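Side-chain contacts in peptidase, C14 family (Geobacter sulfurreducens PCA, PDB 3BIJ), which is of unknown function but has a caspase-like domain and may act as a cysteine-type endopeptidase: residues 185-188 / 189-192; 230-233 / 234-237; 241-244 / 245-249. One frame throughout, in Å; residues are numbered along the deposited sequence.

Contact 1 of 3, residues 185-188 / 189-192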
loop_
_atom_site.group_PDB
_atom_site.type_symbol
_atom_site.label_atom_id
_atom_site.label_comp_id
_atom_site.label_asym_id
_atom_site.label_seq_id
_atom_site.Cartn_x
_atom_site.Cartn_y
_atom_site.Cartn_z
ATOM N N THR A 185 -5.149 -22.962 39.375
ATOM C CA THR A 185 -6.202 -23.596 40.159
ATOM C C THR A 185 -7.439 -23.792 39.298
ATOM O O THR A 185 -8.030 -24.866 39.280
ATOM C CB THR A 185 -6.577 -22.745 41.375
ATOM O OG1 THR A 185 -5.460 -22.683 42.267
ATOM C CG2 THR A 185 -7.765 -23.350 42.099
ATOM N N ILE A 186 -7.821 -22.740 38.586
ATOM C CA ILE A 186 -8.977 -22.780 37.710
ATOM C C ILE A 186 -8.809 -23.874 36.665
ATOM O O ILE A 186 -9.712 -24.675 36.438
ATOM C CB ILE A 186 -9.151 -21.434 36.988
ATOM C CG1 ILE A 186 -9.440 -20.337 38.011
ATOM C CG2 ILE A 186 -10.262 -21.531 35.957
ATOM C CD1 ILE A 186 -9.572 -18.960 37.421
ATOM N N GLN A 187 -7.635 -23.899 36.043
ATOM C CA GLN A 187 -7.329 -24.864 34.993
ATOM C C GLN A 187 -7.404 -26.319 35.466
ATOM O O GLN A 187 -7.655 -27.222 34.660
ATOM C CB GLN A 187 -5.934 -24.577 34.418
ATOM C CG GLN A 187 -5.743 -24.961 32.943
ATOM C CD GLN A 187 -6.511 -24.047 31.989
ATOM O OE1 GLN A 187 -7.705 -24.250 31.712
ATOM N NE2 GLN A 187 -5.828 -23.023 31.493
ATOM N N GLN A 188 -7.198 -26.542 36.766
ATOM C CA GLN A 188 -7.225 -27.892 37.346
ATOM C C GLN A 188 -8.563 -28.316 37.942
ATOM O O GLN A 188 -8.802 -29.506 38.156
ATOM C CB GLN A 188 -6.143 -28.031 38.422
ATOM C CG GLN A 188 -4.735 -28.105 37.868
ATOM C CD GLN A 188 -4.479 -29.401 37.116
ATOM O OE1 GLN A 188 -5.271 -29.805 36.257
ATOM N NE2 GLN A 188 -3.365 -30.060 37.430
ATOM N N LYS A 189 -9.426 -27.343 38.218
ATOM C CA LYS A 189 -10.738 -27.626 38.787
ATOM C C LYS A 189 -11.844 -27.464 37.736
ATOM O O LYS A 189 -13.035 -27.496 38.063
ATOM C CB LYS A 189 -11.011 -26.702 39.986
ATOM C CG LYS A 189 -11.194 -25.230 39.634
ATOM C CD LYS A 189 -11.292 -24.357 40.875
ATOM C CE LYS A 189 -12.468 -24.745 41.755
ATOM N NZ LYS A 189 -12.438 -23.994 43.038
ATOM N N THR A 190 -11.449 -27.271 36.479
ATOM C CA THR A 190 -12.415 -27.133 35.393
ATOM C C THR A 190 -12.146 -28.185 34.326
ATOM O O THR A 190 -11.358 -27.969 33.405
ATOM C CB THR A 190 -12.376 -25.718 34.730
ATOM O OG1 THR A 190 -11.052 -25.432 34.262
ATOM C CG2 THR A 190 -12.807 -24.646 35.719
ATOM N N LYS A 191 -12.803 -29.330 34.469
ATOM C CA LYS A 191 -12.652 -30.432 33.524
ATOM C C LYS A 191 -13.273 -29.988 32.202
ATOM O O LYS A 191 -14.296 -29.298 32.186
ATOM C CB LYS A 191 -13.365 -31.694 34.045
ATOM C CG LYS A 191 -12.660 -33.031 33.741
ATOM C CD LYS A 191 -11.353 -33.188 34.530
ATOM C CE LYS A 191 -10.747 -34.592 34.386
ATOM N NZ LYS A 191 -10.315 -34.918 32.995
ATOM N N LYS A 192 -12.643 -30.384 31.101
ATOM C CA LYS A 192 -13.110 -30.027 29.770
ATOM C C LYS A 192 -14.476 -30.644 29.480
ATOM O O LYS A 192 -14.862 -31.634 30.100
ATOM C CB LYS A 192 -12.096 -30.492 28.716
ATOM C CG LYS A 192 -10.719 -29.789 28.747
ATOM C CD LYS A 192 -9.725 -30.398 29.755
ATOM C CE LYS A 192 -9.633 -29.602 31.063
ATOM N NZ LYS A 192 -9.146 -28.197 30.901
#
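Thr-190, just past the end of helix 180-189, lies side by side with Ile-186 of its last turn, the two side chains pointing the same way where the chain runs out into the loop toward strand 201-206. The two branches of the threonine divide the work. Its OG1 donates a hydrogen bond of 2.7 Å to Ile-186 O, and its methyl CG2 rests 4.0 Å from Ile-186 CG2. The hydroxyl can turn back on the helix because OG1 sits between the backbone N and the carbonyl carbon (chi1 56°). It approaches from above the carbonyl plane, 36° out of it, while Lys-189 N, 3.2 Å from Ile-186 O, comes to the opposite face; two donors thus grip one oxygen. Lys-189 N also makes a weak bond to Thr-185 O. The aliphatic part of the exposed Lys-189 passes obliquely across Thr-185, bringing CD to 3.9 Å from Thr-185 CG2, and its CG lies against Thr-185 O. Further on, Lys-192 folds back so that NZ forms a weak bond with Thr-190 O and a weak, long ion pair with Asp-113. The side chains of the buried Ile-186 and of Thr-190 both touch Glu-114 of helix 112-119. A valine here in place of Thr-190 would keep the methyl packing but would probably cost Ile-186 O the hydroxyl that reaches one of its faces. Side-chain hydroxyl and Lys-189 amide together satisfy a carbonyl of the last turn, which ties the first loop residue back to the helix end.

Contact 2 of 3, residues 230-233 / 234-237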
loop_
_atom_site.group_PDB
_atom_site.type_symbol
_atom_site.label_atom_id
_atom_site.label_comp_id
_atom_site.label_asym_id
_atom_site.label_seq_id
_atom_site.Cartn_x
_atom_site.Cartn_y
_atom_site.Cartn_z
ATOM N N VAL A 230 -29.138 -5.175 9.777
ATOM C CA VAL A 230 -30.032 -6.093 9.073
ATOM C C VAL A 230 -31.273 -6.310 9.918
ATOM O O VAL A 230 -32.355 -6.520 9.396
ATOM C CB VAL A 230 -29.381 -7.475 8.795
ATOM C CG1 VAL A 230 -28.070 -7.299 8.052
ATOM C CG2 VAL A 230 -29.156 -8.218 10.094
ATOM N N TRP A 231 -31.120 -6.269 11.235
ATOM C CA TRP A 231 -32.275 -6.452 12.094
ATOM C C TRP A 231 -33.223 -5.275 11.874
ATOM O O TRP A 231 -34.435 -5.390 12.045
ATOM C CB TRP A 231 -31.835 -6.522 13.546
ATOM C CG TRP A 231 -32.959 -6.546 14.514
ATOM C CD1 TRP A 231 -33.223 -5.617 15.491
ATOM C CD2 TRP A 231 -33.930 -7.579 14.672
ATOM N NE1 TRP A 231 -34.284 -6.014 16.248
ATOM C CE2 TRP A 231 -34.742 -7.217 15.774
ATOM C CE3 TRP A 231 -34.195 -8.781 13.999
ATOM C CZ2 TRP A 231 -35.806 -8.016 16.221
ATOM C CZ3 TRP A 231 -35.256 -9.577 14.448
ATOM C CH2 TRP A 231 -36.044 -9.184 15.550
ATOM N N LYS A 232 -32.656 -4.143 11.479
ATOM C CA LYS A 232 -33.414 -2.922 11.214
ATOM C C LYS A 232 -34.558 -2.622 12.181
ATOM O O LYS A 232 -35.715 -2.464 11.770
ATOM C CB LYS A 232 -33.958 -2.916 9.782
ATOM C CG LYS A 232 -34.304 -1.515 9.291
ATOM C CD LYS A 232 -34.713 -1.525 7.854
ATOM C CE LYS A 232 -34.850 -0.111 7.312
ATOM N NZ LYS A 232 -35.234 -0.103 5.859
ATOM N N ASN A 233 -34.226 -2.533 13.469
ATOM C CA ASN A 233 -35.205 -2.212 14.511
ATOM C C ASN A 233 -36.422 -3.124 14.518
ATOM O O ASN A 233 -37.545 -2.651 14.708
ATOM C CB ASN A 233 -35.676 -0.762 14.351
ATOM C CG ASN A 233 -34.523 0.218 14.296
ATOM O OD1 ASN A 233 -33.868 0.471 15.302
ATOM N ND2 ASN A 233 -34.263 0.772 13.109
ATOM N N GLY A 234 -36.206 -4.418 14.281
ATOM C CA GLY A 234 -37.308 -5.366 14.302
ATOM C C GLY A 234 -38.084 -5.547 13.018
ATOM O O GLY A 234 -39.118 -6.208 13.023
ATOM N N LEU A 235 -37.612 -4.968 11.921
ATOM C CA LEU A 235 -38.306 -5.120 10.648
ATOM C C LEU A 235 -37.807 -6.321 9.857
ATOM O O LEU A 235 -38.327 -6.616 8.783
ATOM C CB LEU A 235 -38.148 -3.866 9.792
ATOM C CG LEU A 235 -39.238 -2.806 9.912
ATOM C CD1 LEU A 235 -39.356 -2.341 11.363
ATOM C CD2 LEU A 235 -38.881 -1.643 9.001
ATOM N N TYR A 236 -36.806 -7.017 10.388
ATOM C CA TYR A 236 -36.248 -8.168 9.684
ATOM C C TYR A 236 -37.164 -9.385 9.691
ATOM O O TYR A 236 -37.681 -9.793 10.730
ATOM C CB TYR A 236 -34.884 -8.564 10.262
ATOM C CG TYR A 236 -34.291 -9.770 9.567
ATOM C CD1 TYR A 236 -33.752 -9.666 8.285
ATOM C CD2 TYR A 236 -34.345 -11.040 10.158
ATOM C CE1 TYR A 236 -33.298 -10.799 7.604
ATOM C CE2 TYR A 236 -33.888 -12.179 9.480
ATOM C CZ TYR A 236 -33.373 -12.048 8.201
ATOM O OH TYR A 236 -32.970 -13.159 7.495
ATOM N N LYS A 237 -37.354 -9.964 8.512
ATOM C CA LYS A 237 -38.190 -11.148 8.352
ATOM C C LYS A 237 -37.282 -12.310 7.930
ATOM O O LYS A 237 -36.549 -12.198 6.946
ATOM C CB LYS A 237 -39.243 -10.908 7.266
ATOM C CG LYS A 237 -40.222 -9.776 7.537
ATOM C CD LYS A 237 -41.442 -10.232 8.332
ATOM C CE LYS A 237 -41.092 -10.607 9.770
ATOM N NZ LYS A 237 -40.708 -9.410 10.598
#
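Gly-234, in the turn that follows helix 222-231, lies over one face of the Trp-231 indole. Its CA stands 3.4 Å above the ring plane, offset toward the rim, in a CH-pi contact 3.8 Å from the centroid of the five-membered ring. With CG anti to the backbone N (chi1 173°), the tryptophan brings its indole under the glycine. At phi 86° and psi 8° a CB on Gly-234 would be jammed against Asn-233 O, which accounts for glycine at this point. Leu-235 follows: its N donates to Lys-232 O at 3.1 Å, from well above the carbonyl plane, and its CB packs against the same oxygen. The NZ of Lys-232 leads away to a second subunit, where it bonds to Glu-95 O, Gly-98 O and Asp-90 O. Next comes Tyr-236, whose CB lies 3.8 Å from Trp-231 CE3, the two side chains crossing at about a right angle; CB also meets Val-230 O at 3.4 Å. Lys-237 curls back to place NZ 3.1 Å from Tyr-236 O, a carbonyl that also receives Arg-273 NH1. Successive amides of Gly-234, Leu-235 and Tyr-236 all make weak bonds to Trp-231 O. These three weak bonds, the firmer one from Leu-235 N to Lys-232 O and the indole against Gly-234 are consistent with a compact turn as the chain leaves the helix.

Contact 3 of 3, residues 241-244 / 245-249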
loop_
_atom_site.group_PDB
_atom_site.type_symbol
_atom_site.label_atom_id
_atom_site.label_comp_id
_atom_site.label_asym_id
_atom_site.label_seq_id
_atom_site.Cartn_x
_atom_site.Cartn_y
_atom_site.Cartn_z
ATOM N N ARG A 241 -30.657 -18.665 10.257
ATOM C CA ARG A 241 -29.717 -18.907 9.178
ATOM C C ARG A 241 -29.731 -17.736 8.228
ATOM O O ARG A 241 -28.682 -17.206 7.881
ATOM C CB ARG A 241 -30.062 -20.197 8.438
ATOM C CG ARG A 241 -29.961 -21.416 9.335
ATOM C CD ARG A 241 -29.999 -22.771 8.607
ATOM N NE ARG A 241 -28.849 -23.474 9.051
ATOM C CZ ARG A 241 -28.576 -24.636 9.631
ATOM N NH1 ARG A 241 -27.284 -24.768 9.831
ATOM N NH2 ARG A 241 -29.400 -25.615 9.991
ATOM N N SER A 242 -30.915 -17.307 7.817
ATOM C CA SER A 242 -31.002 -16.171 6.905
ATOM C C SER A 242 -30.438 -14.911 7.534
ATOM O O SER A 242 -29.822 -14.099 6.848
ATOM C CB SER A 242 -32.448 -15.920 6.505
ATOM O OG SER A 242 -32.952 -17.040 5.818
ATOM N N PHE A 243 -30.660 -14.754 8.837
ATOM C CA PHE A 243 -30.184 -13.585 9.558
ATOM C C PHE A 243 -28.657 -13.553 9.439
ATOM O O PHE A 243 -28.054 -12.554 9.032
ATOM C CB PHE A 243 -30.627 -13.687 11.016
ATOM C CG PHE A 243 -30.355 -12.461 11.824
ATOM C CD1 PHE A 243 -30.763 -11.211 11.378
ATOM C CD2 PHE A 243 -29.729 -12.569 13.066
ATOM C CE1 PHE A 243 -30.554 -10.088 12.165
ATOM C CE2 PHE A 243 -29.515 -11.461 13.860
ATOM C CZ PHE A 243 -29.926 -10.212 13.418
ATOM N N HIS A 244 -28.048 -14.685 9.763
ATOM C CA HIS A 244 -26.617 -14.843 9.706
ATOM C C HIS A 244 -26.087 -14.588 8.288
ATOM O O HIS A 244 -25.155 -13.808 8.102
ATOM C CB HIS A 244 -26.271 -16.252 10.182
ATOM C CG HIS A 244 -24.837 -16.628 9.970
ATOM N ND1 HIS A 244 -23.805 -16.049 10.677
ATOM C CD2 HIS A 244 -24.264 -17.512 9.118
ATOM C CE1 HIS A 244 -22.657 -16.561 10.269
ATOM N NE2 HIS A 244 -22.908 -17.450 9.325
ATOM N N LYS A 245 -26.687 -15.229 7.289
ATOM C CA LYS A 245 -26.241 -15.055 5.900
ATOM C C LYS A 245 -26.324 -13.607 5.421
ATOM O O LYS A 245 -25.465 -13.141 4.662
ATOM C CB LYS A 245 -27.048 -15.956 4.957
ATOM C CG LYS A 245 -26.779 -17.443 5.162
ATOM C CD LYS A 245 -27.611 -18.313 4.221
ATOM C CE LYS A 245 -27.207 -18.116 2.751
ATOM N NZ LYS A 245 -25.820 -18.636 2.452
ATOM N N ALA A 246 -27.349 -12.895 5.877
ATOM C CA ALA A 246 -27.531 -11.493 5.501
ATOM C C ALA A 246 -26.458 -10.605 6.143
ATOM O O ALA A 246 -26.065 -9.585 5.582
ATOM C CB ALA A 246 -28.929 -11.013 5.914
ATOM N N ILE A 247 -25.991 -10.990 7.323
ATOM C CA ILE A 247 -24.973 -10.207 7.995
ATOM C C ILE A 247 -23.627 -10.432 7.328
ATOM O O ILE A 247 -22.995 -9.478 6.884
ATOM C CB ILE A 247 -24.882 -10.569 9.488
ATOM C CG1 ILE A 247 -26.192 -10.193 10.175
ATOM C CG2 ILE A 247 -23.718 -9.846 10.143
ATOM C CD1 ILE A 247 -26.278 -10.619 11.597
ATOM N N VAL A 248 -23.194 -11.687 7.243
ATOM C CA VAL A 248 -21.915 -11.985 6.616
ATOM C C VAL A 248 -21.811 -11.362 5.226
ATOM O O VAL A 248 -20.737 -10.959 4.804
ATOM C CB VAL A 248 -21.656 -13.510 6.507
ATOM C CG1 VAL A 248 -21.877 -14.170 7.852
ATOM C CG2 VAL A 248 -22.530 -14.118 5.446
ATOM N N ARG A 249 -22.928 -11.263 4.525
ATOM C CA ARG A 249 -22.917 -10.698 3.192
ATOM C C ARG A 249 -22.397 -9.268 3.186
ATOM O O ARG A 249 -21.768 -8.840 2.223
ATOM C CB ARG A 249 -24.327 -10.730 2.604
ATOM C CG ARG A 249 -24.401 -11.226 1.168
ATOM C CD ARG A 249 -23.793 -12.626 1.049
ATOM N NE ARG A 249 -23.984 -13.202 -0.290
ATOM C CZ ARG A 249 -25.164 -13.569 -0.778
ATOM N NH1 ARG A 249 -26.261 -13.425 -0.037
ATOM N NH2 ARG A 249 -25.245 -14.074 -2.002
#
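Phe-243 and His-244 both carry CG anti to the backbone N (chi1 -172° and 171°), which swings the Phe-243 ring toward Ile-247 and the His-244 ring toward Val-248, four residues on in alpha-helix 240-250. These are i to i+4 pairs, and in each a methyl group meets a ring face. Ile-247 CD1 stands over the centre of the Phe-243 ring, 4.1 Å from its centroid and 11° off the ring normal. The extended isoleucine chain carries CD1 over the ring, while CG1 lies 3.2 Å from Phe-243 O. This apolar side of the helix faces helix 222-231, with Phe-243 against Leu-227 and Trp-231. Around the helix, His-244 offers the face of its imidazole to Val-248 CG1, which lies 3.8 Å from the ring centroid and toward the rim; the imidazole also meets the ring of Phe-259. The backbone beneath is regularly bonded: Lys-245 N lies 2.9 Å from Arg-241 O, and Ala-246 N donates to Ser-242 O. The aliphatic base of Lys-245 packs on Arg-241 O, while its NZ forms a salt bridge with Asp-210 of a third subunit, so the exposed side of this helix takes part in the assembly. His-244 O accepts Val-248 N at 3.0 Å and takes a second, weak bond from Ile-247 N.

The three contacts come in series along one caspase-like chain. Contact 1, at the end of helix 180-189, lies on the opposite side of the chain's centre from the other two; its centre is 41 Å from that of contact 2 and 36 Å from that of contact 3. Strand 201-206 of the main sheet follows contact 1, before helices 222-231 and 240-250. Contact 2, at the end of helix 222-231 and in the turn after it, and contact 3, within helix 240-250, have centres 12 Å apart and touch: Val-230 packs on Phe-243 and Ile-247, and Tyr-236 on Ser-242. The turn at 232-237 therefore joins two packed helices, and both contacts reach neighbouring subunits, whereas no other chain of the assembly touches contact 1.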